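Local coordinates for amidohydrolase 3 domain-containing protein (Pyrococcus horikoshii, PDB 3IGH) that is an uncharacterized amidohydrolase-family protein that probably hydrolyses carbon-nitrogen bonds other than peptide bonds, probably with the help of bound metal, at residues K319-A324 with S341-D346; E349-L354 with K391-G396; D143-L148 with K174-R179; H137-N142 with K167-A172. One frame throughout, in Å; residues are numbered along the deposited sequence. Where two conformers were deposited one is given.

Overall arrangement
Along the chain from the N terminus, the first to open is contact 4, where strand 138-141 of a mixed sheet leads directly into helix 143-149; both are then met by the later helix 166-180. Contact 4 closes the loop from 137-142 to 167-172 and contact 3 the one from 143-148 to 174-179, so the two cross along the chain, and they touch where Leu146 packs on Ala141. Far along the chain come contacts 1 and 2, in series: contact 1 ties helix 318-331 to the lead-in of helix 345-354, and contact 2 joins that second helix to the segment entering strand 395-397. The centres of contacts 2 and 3 lie about 42 Å apart.

Contact 1 of 4, residues K319-A324 with S341-D346; sequences KALDVA and SLVRDD. With SO4 (sulfate ion), chain G.
Arg344 reaches across to Asp322 and grips its carboxylate end-on, NH2 to OD2 at 3.0 Å and NH1 to OD1 at 3.1 Å. The two planes are turned 47° apart, yet OD2 lies almost in the guanidinium plane, and the NH2 bond is fairly straight at 159°. A bend at chi3 (-57°) lets the other edge, NE and NH1, take Asp346 side-on, with NH1 2.9 Å from Asp346 OD1. Two carboxylates thus fix the rotation of one guanidinium, and Asp318 adds a further acid at NH2. A leucine in place of Arg344 would probably leave Asp322 and Asp346 without the positive charge that lies between them. The tight, buried part is apolar: Leu321 CD2 presses on Val343 CG2 at 3.6 Å, and branched aliphatic chains suit this buried site. On the solvent side Asp345 makes no contact with the helix; its N donates instead to sulfate O1 at 2.9 Å, and the ion, probably from the crystallisation liquor, also takes a bond from Trp382. Buried aliphatic packing beside a partly exposed salt-bridge network joins helix 318-331 to the start of helix 345-354, neighbouring outer helices of the TIM-barrel fold of amidohydrolases.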
loop_
_atom_site.group_PDB
_atom_site.type_symbol
_atom_site.label_atom_id
_atom_site.label_comp_id
_atom_site.label_asym_id
_atom_site.label_seq_id
_atom_site.Cartn_x
_atom_site.Cartn_y
_atom_site.Cartn_z
ATOM N N LYS A 319 32.556 -14.446 10.421
ATOM C CA LYS A 319 32.876 -13.070 10.833
ATOM C C LYS A 319 31.814 -12.088 10.334
ATOM O O LYS A 319 31.477 -11.134 11.025
ATOM C CB LYS A 319 34.266 -12.639 10.363
ATOM C CG LYS A 319 34.733 -11.324 10.974
ATOM C CD LYS A 319 36.165 -10.991 10.574
ATOM C CE LYS A 319 36.774 -10.024 11.584
ATOM N NZ LYS A 319 38.224 -9.792 11.329
ATOM N N ALA A 320 31.281 -12.340 9.140
ATOM C CA ALA A 320 30.183 -11.541 8.599
ATOM C C ALA A 320 28.973 -11.595 9.513
ATOM O O ALA A 320 28.273 -10.597 9.684
ATOM C CB ALA A 320 29.803 -12.046 7.252
ATOM N N LEU A 321 28.734 -12.772 10.090
ATOM C CA LEU A 321 27.674 -12.956 11.061
ATOM C C LEU A 321 27.887 -12.108 12.321
ATOM O O LEU A 321 26.921 -11.532 12.839
ATOM C CB LEU A 321 27.509 -14.435 11.420
ATOM C CG LEU A 321 26.401 -14.761 12.427
ATOM C CD1 LEU A 321 25.029 -14.293 11.928
ATOM C CD2 LEU A 321 26.379 -16.240 12.712
ATOM N N ASP A 322 29.136 -12.030 12.797
ATOM C CA ASP A 322 29.487 -11.132 13.913
ATOM C C ASP A 322 29.082 -9.697 13.587
ATOM O O ASP A 322 28.473 -9.023 14.414
ATOM C CB ASP A 322 30.992 -11.162 14.229
ATOM C CG ASP A 322 31.444 -12.449 14.903
ATOM O OD1 ASP A 322 30.690 -13.012 15.718
ATOM O OD2 ASP A 322 32.587 -12.885 14.631
ATOM N N VAL A 323 29.425 -9.255 12.376
ATOM C CA VAL A 323 29.111 -7.921 11.883
ATOM C C VAL A 323 27.594 -7.703 11.840
ATOM O O VAL A 323 27.103 -6.688 12.334
ATOM C CB VAL A 323 29.749 -7.666 10.490
ATOM C CG1 VAL A 323 29.296 -6.331 9.891
ATOM C CG2 VAL A 323 31.272 -7.723 10.580
ATOM N N ALA A 324 26.860 -8.664 11.276
ATOM C CA ALA A 324 25.393 -8.584 11.221
ATOM C C ALA A 324 24.789 -8.527 12.610
ATOM O O ALA A 324 23.885 -7.717 12.867
ATOM C CB ALA A 324 24.795 -9.764 10.429
ATOM N N SER A 341 25.419 -19.305 6.901
ATOM C CA SER A 341 26.027 -20.536 6.392
ATOM C C SER A 341 27.072 -21.138 7.326
ATOM O O SER A 341 27.216 -22.357 7.396
ATOM C CB SER A 341 26.644 -20.272 5.021
ATOM O OG SER A 341 25.681 -19.697 4.142
ATOM N N LEU A 342 27.772 -20.270 8.045
ATOM C CA LEU A 342 28.806 -20.658 8.996
ATOM C C LEU A 342 28.523 -19.974 10.329
ATOM O O LEU A 342 28.650 -18.750 10.437
ATOM C CB LEU A 342 30.170 -20.200 8.495
ATOM C CG LEU A 342 31.040 -21.083 7.609
ATOM C CD1 LEU A 342 32.417 -20.478 7.560
ATOM C CD2 LEU A 342 31.137 -22.465 8.180
ATOM N N VAL A 343 28.113 -20.757 11.321
ATOM C CA VAL A 343 27.794 -20.247 12.656
ATOM C C VAL A 343 28.621 -21.015 13.689
ATOM O O VAL A 343 28.511 -22.234 13.775
ATOM C CB VAL A 343 26.288 -20.418 12.989
ATOM C CG1 VAL A 343 25.981 -19.941 14.407
ATOM C CG2 VAL A 343 25.412 -19.678 11.967
ATOM N N ARG A 344 29.440 -20.301 14.462
ATOM C CA ARG A 344 30.270 -20.913 15.516
ATOM C C ARG A 344 29.418 -21.268 16.731
ATOM O O ARG A 344 28.349 -20.692 16.909
ATOM C CB ARG A 344 31.371 -19.947 15.954
ATOM C CG ARG A 344 32.231 -19.379 14.845
ATOM C CD ARG A 344 33.412 -18.575 15.414
ATOM N NE ARG A 344 32.957 -17.499 16.293
ATOM C CZ ARG A 344 32.820 -16.225 15.927
ATOM N NH1 ARG A 344 32.379 -15.342 16.804
ATOM N NH2 ARG A 344 33.114 -15.828 14.691
ATOM N N ASP A 345 29.899 -22.184 17.579
ATOM C CA ASP A 345 29.178 -22.566 18.810
ATOM C C ASP A 345 28.869 -21.359 19.701
ATOM O O ASP A 345 27.791 -21.289 20.293
ATOM C CB ASP A 345 29.947 -23.619 19.633
ATOM C CG ASP A 345 30.064 -24.974 18.932
ATOM O OD1 ASP A 345 30.572 -25.919 19.580
ATOM O OD2 ASP A 345 29.670 -25.110 17.749
ATOM N N ASP A 346 29.804 -20.408 19.772
ATOM C CA ASP A 346 29.630 -19.191 20.579
ATOM C C ASP A 346 28.575 -18.224 20.021
ATOM O O ASP A 346 27.959 -17.456 20.769
ATOM C CB ASP A 346 30.974 -18.478 20.786
ATOM C CG ASP A 346 31.667 -18.119 19.477
ATOM O OD1 ASP A 346 31.300 -17.096 18.857
ATOM O OD2 ASP A 346 32.603 -18.844 19.085
HETATM S S SO4 G . 33.449 -22.910 18.419
HETATM O O1 SO4 G . 32.534 -23.480 17.439
HETATM O O2 SO4 G . 34.592 -22.315 17.732
HETATM O O3 SO4 G . 32.779 -21.855 19.185
HETATM O O4 SO4 G . 33.897 -23.974 19.313
#

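Contact 2 of 4, residues E349-L354 with K391-G396; sequences ERVKNL and KVAELG
Val351 and Val392 carry the apolar part, their side chains crossing at about a right angle. Val351 CG1 meets Val392 CG2 at 3.8 Å, and the same methyl lies 3.9 Å from Ala393 CB, so one branch serves two partners. It gets there because CG1 stands opposite the backbone N (chi1 162°), while Val392 turns CG2 into the place between its own N and carbonyl carbon. The short Val392 suits a backbone approach this close, its CA only 4.8 Å from that of Lys352, and the small Ala393 fits beside it. Lys352 contributes its base alone: CB rests 3.8 Å from Val392 CB, and the extended chain then carries the amino group away from the contact, as befits a charged residue on the exposed surface.

The polar part centres on the Val392 carbonyl. Lys352 CA lies 3.6 Å from Val392 O in a CA-H...O contact. Water 1 bridges Val351 O and Val392 O, 2.8 Å from each, and water 2 lies 2.6 Å from Lys352 O with a weak link to Val392 O. Water thus joins carbonyls that cannot bond to one another directly.

Helix 345-354 here lies against the end of helix 386-392 and the link from it to strand 395-397. Arg350 and Leu354 pack on helix 318-331, whereas Ala393 and Leu395 rest on strand 357-360, which pairs in parallel with strand 395-397.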
loop_
_atom_site.group_PDB
_atom_site.type_symbol
_atom_site.label_atom_id
_atom_site.label_comp_id
_atom_site.label_asym_id
_atom_site.label_seq_id
_atom_site.Cartn_x
_atom_site.Cartn_y
_atom_site.Cartn_z
ATOM N N GLU A 349 24.411 -18.741 21.038
ATOM C CA GLU A 349 23.807 -18.057 22.180
ATOM C C GLU A 349 23.536 -16.582 21.873
ATOM O O GLU A 349 22.555 -16.009 22.355
ATOM C CB GLU A 349 24.693 -18.203 23.427
ATOM C CG GLU A 349 23.997 -17.880 24.763
ATOM C CD GLU A 349 22.871 -18.855 25.126
ATOM O OE1 GLU A 349 21.936 -18.436 25.842
ATOM O OE2 GLU A 349 22.914 -20.035 24.705
ATOM N N ARG A 350 24.399 -15.971 21.063
ATOM C CA ARG A 350 24.197 -14.577 20.669
ATOM C C ARG A 350 22.975 -14.434 19.757
ATOM O O ARG A 350 22.161 -13.525 19.945
ATOM C CB ARG A 350 25.446 -13.997 20.015
ATOM C CG ARG A 350 25.388 -12.492 19.919
ATOM C CD ARG A 350 26.687 -11.888 19.479
ATOM N NE ARG A 350 26.538 -10.440 19.406
ATOM C CZ ARG A 350 27.224 -9.650 18.590
ATOM N NH1 ARG A 350 27.011 -8.338 18.616
ATOM N NH2 ARG A 350 28.121 -10.164 17.752
ATOM N N VAL A 351 22.836 -15.359 18.805
ATOM C CA VAL A 351 21.629 -15.456 17.962
ATOM C C VAL A 351 20.370 -15.564 18.835
ATOM O O VAL A 351 19.394 -14.831 18.634
ATOM C CB VAL A 351 21.733 -16.643 16.947
ATOM C CG1 VAL A 351 20.366 -17.026 16.380
ATOM C CG2 VAL A 351 22.705 -16.293 15.808
ATOM N N LYS A 352 20.424 -16.451 19.829
ATOM C CA LYS A 352 19.323 -16.647 20.774
ATOM C C LYS A 352 18.984 -15.364 21.533
ATOM O O LYS A 352 17.818 -14.964 21.594
ATOM C CB LYS A 352 19.657 -17.771 21.763
ATOM C CG LYS A 352 18.516 -18.124 22.709
ATOM C CD LYS A 352 18.902 -19.255 23.641
ATOM C CE LYS A 352 17.701 -19.735 24.438
ATOM N NZ LYS A 352 18.016 -20.976 25.201
ATOM N N ASN A 353 20.012 -14.722 22.086
ATOM C CA ASN A 353 19.835 -13.527 22.905
ATOM C C ASN A 353 19.291 -12.319 22.153
ATOM O O ASN A 353 18.502 -11.553 22.703
ATOM C CB ASN A 353 21.141 -13.176 23.620
ATOM C CG ASN A 353 21.498 -14.186 24.712
ATOM O OD1 ASN A 353 20.630 -14.893 25.234
ATOM N ND2 ASN A 353 22.781 -14.261 25.053
ATOM N N LEU A 354 19.696 -12.163 20.892
ATOM C CA LEU A 354 19.238 -11.035 20.073
ATOM C C LEU A 354 17.897 -11.290 19.405
ATOM O O LEU A 354 17.328 -10.386 18.790
ATOM C CB LEU A 354 20.295 -10.655 19.023
ATOM C CG LEU A 354 21.624 -10.117 19.564
ATOM C CD1 LEU A 354 22.652 -9.962 18.456
ATOM C CD2 LEU A 354 21.431 -8.799 20.287
ATOM N N LYS A 391 16.875 -24.543 17.180
ATOM C CA LYS A 391 16.795 -24.510 18.638
ATOM C C LYS A 391 16.904 -23.089 19.201
ATOM O O LYS A 391 16.352 -22.798 20.260
ATOM C CB LYS A 391 17.903 -25.385 19.232
ATOM C CG LYS A 391 17.569 -26.036 20.564
ATOM C CD LYS A 391 18.336 -27.348 20.742
ATOM C CE LYS A 391 17.702 -28.479 19.931
ATOM N NZ LYS A 391 18.598 -29.659 19.788
ATOM N N VAL A 392 17.613 -22.211 18.496
ATOM C CA VAL A 392 17.881 -20.859 19.006
ATOM C C VAL A 392 17.129 -19.729 18.281
ATOM O O VAL A 392 17.090 -18.603 18.774
ATOM C CB VAL A 392 19.407 -20.545 19.107
ATOM C CG1 VAL A 392 20.086 -21.481 20.118
ATOM C CG2 VAL A 392 20.094 -20.613 17.740
ATOM N N ALA A 393 16.532 -20.022 17.126
ATOM C CA ALA A 393 15.835 -18.987 16.353
ATOM C C ALA A 393 14.664 -19.522 15.547
ATOM O O ALA A 393 14.615 -20.712 15.214
ATOM C CB ALA A 393 16.813 -18.268 15.428
ATOM N N GLU A 394 13.723 -18.632 15.234
ATOM C CA GLU A 394 12.740 -18.911 14.198
ATOM C C GLU A 394 13.492 -19.092 12.882
ATOM O O GLU A 394 14.342 -18.277 12.519
ATOM C CB GLU A 394 11.737 -17.769 14.082
ATOM C CG GLU A 394 10.511 -18.136 13.287
ATOM C CD GLU A 394 9.446 -18.818 14.131
ATOM O OE1 GLU A 394 9.057 -19.961 13.795
ATOM O OE2 GLU A 394 8.996 -18.206 15.124
ATOM N N LEU A 395 13.207 -20.194 12.201
ATOM C CA LEU A 395 13.961 -20.584 11.023
ATOM C C LEU A 395 13.005 -20.743 9.849
ATOM O O LEU A 395 11.994 -21.433 9.957
ATOM C CB LEU A 395 14.680 -21.904 11.307
ATOM C CG LEU A 395 15.757 -22.446 10.371
ATOM C CD1 LEU A 395 17.030 -21.634 10.491
ATOM C CD2 LEU A 395 16.044 -23.893 10.735
ATOM N N GLY A 396 13.324 -20.095 8.732
ATOM C CA GLY A 396 12.529 -20.229 7.518
ATOM C C GLY A 396 13.356 -20.875 6.426
ATOM O O GLY A 396 14.576 -20.723 6.403
HETATM O O HOH W 1 16.920 -15.921 17.851
HETATM O O HOH W 2 15.711 -16.225 20.615
#

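Contact 3 of 4, residues D143-L148 with K174-R179; sequences DKMLEL and KVINER
Met145 and Ile176 make the apolar contact, with the methionine methyl CE 3.9 Å from Ile176 CG1 and little farther from CD1. The side chains cross at about a right angle. A bend at chi2 (71°) turns the end of Met145 to the isoleucine; a long, flexible, unbranched chain suits the axes of 143-148 and 174-179, which come no nearer than 11.7 Å and cross at 69°. Phe130 of strand 129-133 touches both residues and continues this buried patch.

The polar contact lies on the exposed side. Arg179 NH2 donates to Leu148 O over 2.9 Å, nearly straight at 160°, with the oxygen close to the guanidinium plane. Water 3 completes a second route, donating to Leu148 O and accepting from Arg179 NE at 2.6 Å. Val175 CG1 sits 3.4 Å above one guanidinium face, offset toward its rim, so an aliphatic branch backs the flat group while its edge makes the bonds. NH2 also makes a weak bond to Leu149 O.

Leu148 O lies near the C-terminal end of helix 143-149, where carbonyls lack the next turn's amides. Direct and water-borne donation supplies that need, and the positive charge would probably interact favourably with the negative end of the helix dipole.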
loop_
_atom_site.group_PDB
_atom_site.type_symbol
_atom_site.label_atom_id
_atom_site.label_comp_id
_atom_site.label_asym_id
_atom_site.label_seq_id
_atom_site.Cartn_x
_atom_site.Cartn_y
_atom_site.Cartn_z
ATOM N N ASP A 143 28.546 -7.213 -30.501
ATOM C CA ASP A 143 28.592 -5.769 -30.793
ATOM C C ASP A 143 27.349 -5.012 -30.331
ATOM O O ASP A 143 27.459 -3.990 -29.647
ATOM C CB ASP A 143 28.781 -5.527 -32.300
ATOM C CG ASP A 143 30.198 -5.811 -32.775
ATOM O OD1 ASP A 143 30.375 -6.090 -33.980
ATOM O OD2 ASP A 143 31.135 -5.747 -31.956
ATOM N N LYS A 144 26.180 -5.531 -30.701
ATOM C CA LYS A 144 24.899 -4.891 -30.399
ATOM C C LYS A 144 24.648 -4.736 -28.899
ATOM O O LYS A 144 24.129 -3.711 -28.441
ATOM C CB LYS A 144 23.756 -5.680 -31.030
ATOM C CG LYS A 144 23.643 -5.526 -32.542
ATOM C CD LYS A 144 22.387 -6.210 -33.061
ATOM C CE LYS A 144 22.117 -5.859 -34.521
ATOM N NZ LYS A 144 23.101 -6.489 -35.447
ATOM N N MET A 145 25.028 -5.755 -28.137
ATOM C CA MET A 145 24.851 -5.729 -26.697
ATOM C C MET A 145 25.848 -4.768 -26.074
ATOM O O MET A 145 25.511 -4.038 -25.138
ATOM C CB MET A 145 25.028 -7.136 -26.120
ATOM C CG MET A 145 24.674 -7.247 -24.641
ATOM S SD MET A 145 22.902 -7.119 -24.346
ATOM C CE MET A 145 22.958 -6.637 -22.628
ATOM N N LEU A 146 27.073 -4.753 -26.604
ATOM C CA LEU A 146 28.108 -3.853 -26.094
ATOM C C LEU A 146 27.761 -2.381 -26.355
ATOM O O LEU A 146 28.131 -1.505 -25.569
ATOM C CB LEU A 146 29.480 -4.197 -26.686
ATOM C CG LEU A 146 30.142 -5.497 -26.197
ATOM C CD1 LEU A 146 31.477 -5.723 -26.912
ATOM C CD2 LEU A 146 30.335 -5.488 -24.695
ATOM N N GLU A 147 27.059 -2.133 -27.463
ATOM C CA GLU A 147 26.534 -0.802 -27.772
ATOM C C GLU A 147 25.542 -0.362 -26.698
ATOM O O GLU A 147 25.648 0.750 -26.172
ATOM C CB GLU A 147 25.863 -0.790 -29.151
ATOM C CG GLU A 147 25.331 0.583 -29.582
ATOM C CD GLU A 147 26.425 1.645 -29.683
ATOM O OE1 GLU A 147 27.524 1.332 -30.191
ATOM O OE2 GLU A 147 26.178 2.796 -29.260
ATOM N N LEU A 148 24.607 -1.253 -26.364
ATOM C CA LEU A 148 23.623 -0.996 -25.302
ATOM C C LEU A 148 24.266 -0.788 -23.937
ATOM O O LEU A 148 23.804 0.041 -23.143
ATOM C CB LEU A 148 22.611 -2.137 -25.217
ATOM C CG LEU A 148 21.515 -2.216 -26.281
ATOM C CD1 LEU A 148 20.776 -3.536 -26.164
ATOM C CD2 LEU A 148 20.540 -1.044 -26.166
ATOM N N LYS A 174 24.426 -4.089 -13.444
ATOM C CA LYS A 174 23.758 -2.861 -13.008
ATOM C C LYS A 174 23.074 -2.159 -14.185
ATOM O O LYS A 174 21.917 -1.747 -14.082
ATOM C CB LYS A 174 24.770 -1.926 -12.334
ATOM C CG LYS A 174 24.155 -0.754 -11.572
ATOM C CD LYS A 174 25.241 0.057 -10.864
ATOM C CE LYS A 174 24.677 0.955 -9.763
ATOM N NZ LYS A 174 24.132 2.243 -10.285
ATOM N N VAL A 175 23.788 -2.062 -15.307
ATOM C CA VAL A 175 23.276 -1.419 -16.521
ATOM C C VAL A 175 22.095 -2.189 -17.130
ATOM O O VAL A 175 21.087 -1.592 -17.534
ATOM C CB VAL A 175 24.423 -1.220 -17.558
ATOM C CG1 VAL A 175 23.882 -0.829 -18.917
ATOM C CG2 VAL A 175 25.401 -0.157 -17.064
ATOM N N ILE A 176 22.212 -3.515 -17.179
ATOM C CA ILE A 176 21.103 -4.360 -17.608
ATOM C C ILE A 176 19.882 -4.127 -16.710
ATOM O O ILE A 176 18.784 -3.886 -17.202
ATOM C CB ILE A 176 21.492 -5.870 -17.629
ATOM C CG1 ILE A 176 22.491 -6.156 -18.758
ATOM C CG2 ILE A 176 20.251 -6.757 -17.821
ATOM C CD1 ILE A 176 23.252 -7.470 -18.579
ATOM N N ASN A 177 20.090 -4.178 -15.397
ATOM C CA ASN A 177 18.980 -4.078 -14.450
ATOM C C ASN A 177 18.305 -2.707 -14.361
ATOM O O ASN A 177 17.095 -2.617 -14.131
ATOM C CB ASN A 177 19.434 -4.524 -13.060
ATOM C CG ASN A 177 19.634 -6.019 -12.970
ATOM O OD1 ASN A 177 19.148 -6.783 -13.818
ATOM N ND2 ASN A 177 20.339 -6.452 -11.938
ATOM N N GLU A 178 19.087 -1.650 -14.555
ATOM C CA GLU A 178 18.583 -0.286 -14.388
ATOM C C GLU A 178 18.198 0.389 -15.691
ATOM O O GLU A 178 17.268 1.185 -15.721
ATOM C CB GLU A 178 19.602 0.575 -13.645
ATOM C CG GLU A 178 19.764 0.179 -12.196
ATOM C CD GLU A 178 20.914 0.875 -11.497
ATOM O OE1 GLU A 178 21.640 1.663 -12.149
ATOM O OE2 GLU A 178 21.094 0.623 -10.286
ATOM N N ARG A 179 18.900 0.068 -16.769
ATOM C CA ARG A 179 18.741 0.820 -18.013
ATOM C C ARG A 179 18.230 -0.021 -19.174
ATOM O O ARG A 179 17.297 0.383 -19.870
ATOM C CB ARG A 179 20.070 1.488 -18.379
ATOM C CG ARG A 179 19.971 2.580 -19.429
ATOM C CD ARG A 179 21.302 3.303 -19.527
ATOM N NE ARG A 179 22.270 2.565 -20.343
ATOM C CZ ARG A 179 23.584 2.548 -20.130
ATOM N NH1 ARG A 179 24.115 3.216 -19.110
ATOM N NH2 ARG A 179 24.372 1.856 -20.944
HETATM O O HOH W 3 21.327 1.001 -22.257
#

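Contact 4 of 4, residues H137-N142 with K167-A172; sequences HVAVAN and KSLEEA. With SO4 (sulfate ion), chain P.
Strand 138-141 runs past the first turns of helix 166-180, its backbone coming nearest at Val138, whose CA is 6.8 Å from that of Leu169. The arrangement is helix-on-sheet packing: the strand lies inside a mixed sheet, paired antiparallel with strands 129-133 and 163-165, and the helix follows the latter.

Leu169 carries the contact. With CG opposite the backbone N (chi1 -175°), the branch point faces the strand, and both methyls reach it. CD1 settles 3.8 Å from Ala139 CB, while CD2 lies 3.8 Å from Val138 N. A small alanine suits the strand position facing the helix, since its single methyl lets a broad leucine come near, and Phe130 of the neighbouring strand touches both. Val138 instead points away from the helix and touches Arg133 and Ile163. At the far end of the strand, Asn142 is the N-cap of helix 143-149, where its OD1 accepts from Met145 N.

Away from the strand, Lys167 NZ holds a sulfate, probably from the crystallisation liquor, at 2.9 Å from its O1. Back at the interface, Leu169 CD2 rests against a peptide group, 3.4 Å from both His137 C and His137 O.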
loop_
_atom_site.group_PDB
_atom_site.type_symbol
_atom_site.label_atom_id
_atom_site.label_comp_id
_atom_site.label_asym_id
_atom_site.label_seq_id
_atom_site.Cartn_x
_atom_site.Cartn_y
_atom_site.Cartn_z
ATOM N N HIS A 137 30.474 -15.527 -13.175
ATOM C CA HIS A 137 31.508 -14.541 -12.838
ATOM C C HIS A 137 32.156 -13.932 -14.085
ATOM O O HIS A 137 32.965 -13.007 -13.981
ATOM C CB HIS A 137 32.582 -15.140 -11.917
ATOM C CG HIS A 137 32.039 -15.717 -10.644
ATOM N ND1 HIS A 137 31.337 -14.966 -9.724
ATOM C CD2 HIS A 137 32.111 -16.969 -10.131
ATOM C CE1 HIS A 137 30.987 -15.734 -8.706
ATOM N NE2 HIS A 137 31.446 -16.953 -8.928
ATOM N N VAL A 138 31.797 -14.459 -15.255
ATOM C CA VAL A 138 32.301 -13.977 -16.543
ATOM C C VAL A 138 31.155 -14.014 -17.552
ATOM O O VAL A 138 30.296 -14.905 -17.503
ATOM C CB VAL A 138 33.488 -14.868 -17.093
ATOM C CG1 VAL A 138 33.983 -14.362 -18.443
ATOM C CG2 VAL A 138 34.664 -14.927 -16.128
ATOM N N ALA A 139 31.143 -13.048 -18.472
ATOM C CA ALA A 139 30.211 -13.059 -19.584
ATOM C C ALA A 139 30.862 -12.615 -20.884
ATOM O O ALA A 139 31.899 -11.955 -20.876
ATOM C CB ALA A 139 29.005 -12.179 -19.279
ATOM N N VAL A 140 30.247 -12.997 -21.998
ATOM C CA VAL A 140 30.670 -12.522 -23.314
ATOM C C VAL A 140 29.468 -11.878 -23.996
ATOM O O VAL A 140 28.332 -12.351 -23.856
ATOM C CB VAL A 140 31.262 -13.656 -24.214
ATOM C CG1 VAL A 140 31.935 -13.071 -25.459
ATOM C CG2 VAL A 140 32.284 -14.486 -23.456
ATOM N N ALA A 141 29.726 -10.796 -24.727
ATOM C CA ALA A 141 28.683 -10.065 -25.435
ATOM C C ALA A 141 29.093 -9.742 -26.878
ATOM O O ALA A 141 30.277 -9.528 -27.150
ATOM C CB ALA A 141 28.343 -8.784 -24.666
ATOM N N ASN A 142 28.118 -9.725 -27.789
ATOM C CA ASN A 142 28.349 -9.257 -29.157
ATOM C C ASN A 142 28.319 -7.716 -29.283
ATOM O O ASN A 142 28.111 -7.012 -28.281
ATOM C CB ASN A 142 27.431 -9.971 -30.175
ATOM C CG ASN A 142 25.952 -9.574 -30.079
ATOM O OD1 ASN A 142 25.544 -8.671 -29.332
ATOM N ND2 ASN A 142 25.135 -10.271 -30.864
ATOM N N LYS A 167 34.697 -6.341 -11.930
ATOM C CA LYS A 167 33.896 -5.138 -11.709
ATOM C C LYS A 167 33.197 -4.630 -12.969
ATOM O O LYS A 167 32.202 -3.914 -12.867
ATOM C CB LYS A 167 34.688 -4.028 -11.009
ATOM C CG LYS A 167 35.768 -3.364 -11.836
ATOM C CD LYS A 167 36.413 -2.233 -11.038
ATOM C CE LYS A 167 37.683 -1.721 -11.699
ATOM N NZ LYS A 167 37.416 -1.039 -12.999
ATOM N N SER A 168 33.706 -5.010 -14.144
ATOM C CA SER A 168 33.022 -4.715 -15.406
ATOM C C SER A 168 31.734 -5.529 -15.551
ATOM O O SER A 168 30.771 -5.065 -16.167
ATOM C CB SER A 168 33.937 -4.956 -16.602
ATOM O OG SER A 168 35.027 -4.054 -16.580
ATOM N N LEU A 169 31.730 -6.742 -14.996
ATOM C CA LEU A 169 30.529 -7.578 -14.975
ATOM C C LEU A 169 29.510 -7.020 -13.995
ATOM O O LEU A 169 28.300 -7.053 -14.258
ATOM C CB LEU A 169 30.860 -9.035 -14.631
ATOM C CG LEU A 169 29.645 -9.971 -14.718
ATOM C CD1 LEU A 169 29.096 -10.034 -16.141
ATOM C CD2 LEU A 169 29.982 -11.345 -14.215
ATOM N N GLU A 170 30.014 -6.522 -12.866
ATOM C CA GLU A 170 29.206 -5.818 -11.877
ATOM C C GLU A 170 28.539 -4.601 -12.528
ATOM O O GLU A 170 27.363 -4.326 -12.291
ATOM C CB GLU A 170 30.097 -5.397 -10.703
ATOM C CG GLU A 170 29.402 -4.666 -9.555
ATOM C CD GLU A 170 30.390 -4.094 -8.543
ATOM O OE1 GLU A 170 31.513 -4.632 -8.418
ATOM O OE2 GLU A 170 30.040 -3.101 -7.869
ATOM N N GLU A 171 29.301 -3.883 -13.355
ATOM C CA GLU A 171 28.770 -2.729 -14.083
ATOM C C GLU A 171 27.724 -3.176 -15.102
ATOM O O GLU A 171 26.644 -2.597 -15.173
ATOM C CB GLU A 171 29.884 -1.932 -14.778
ATOM C CG GLU A 171 29.393 -0.658 -15.472
ATOM C CD GLU A 171 30.436 -0.010 -16.376
ATOM O OE1 GLU A 171 31.253 -0.733 -16.988
ATOM O OE2 GLU A 171 30.425 1.234 -16.485
ATOM N N ALA A 172 28.042 -4.219 -15.868
ATOM C CA ALA A 172 27.130 -4.739 -16.881
ATOM C C ALA A 172 25.793 -5.176 -16.286
ATOM O O ALA A 172 24.743 -4.902 -16.872
ATOM C CB ALA A 172 27.774 -5.895 -17.646
HETATM S S SO4 P . 41.220 -0.267 -14.392
HETATM O O1 SO4 P . 40.140 -1.081 -13.850
HETATM O O2 SO4 P . 41.601 -0.751 -15.713
HETATM O O3 SO4 P . 40.775 1.120 -14.510
HETATM O O4 SO4 P . 42.366 -0.344 -13.490
#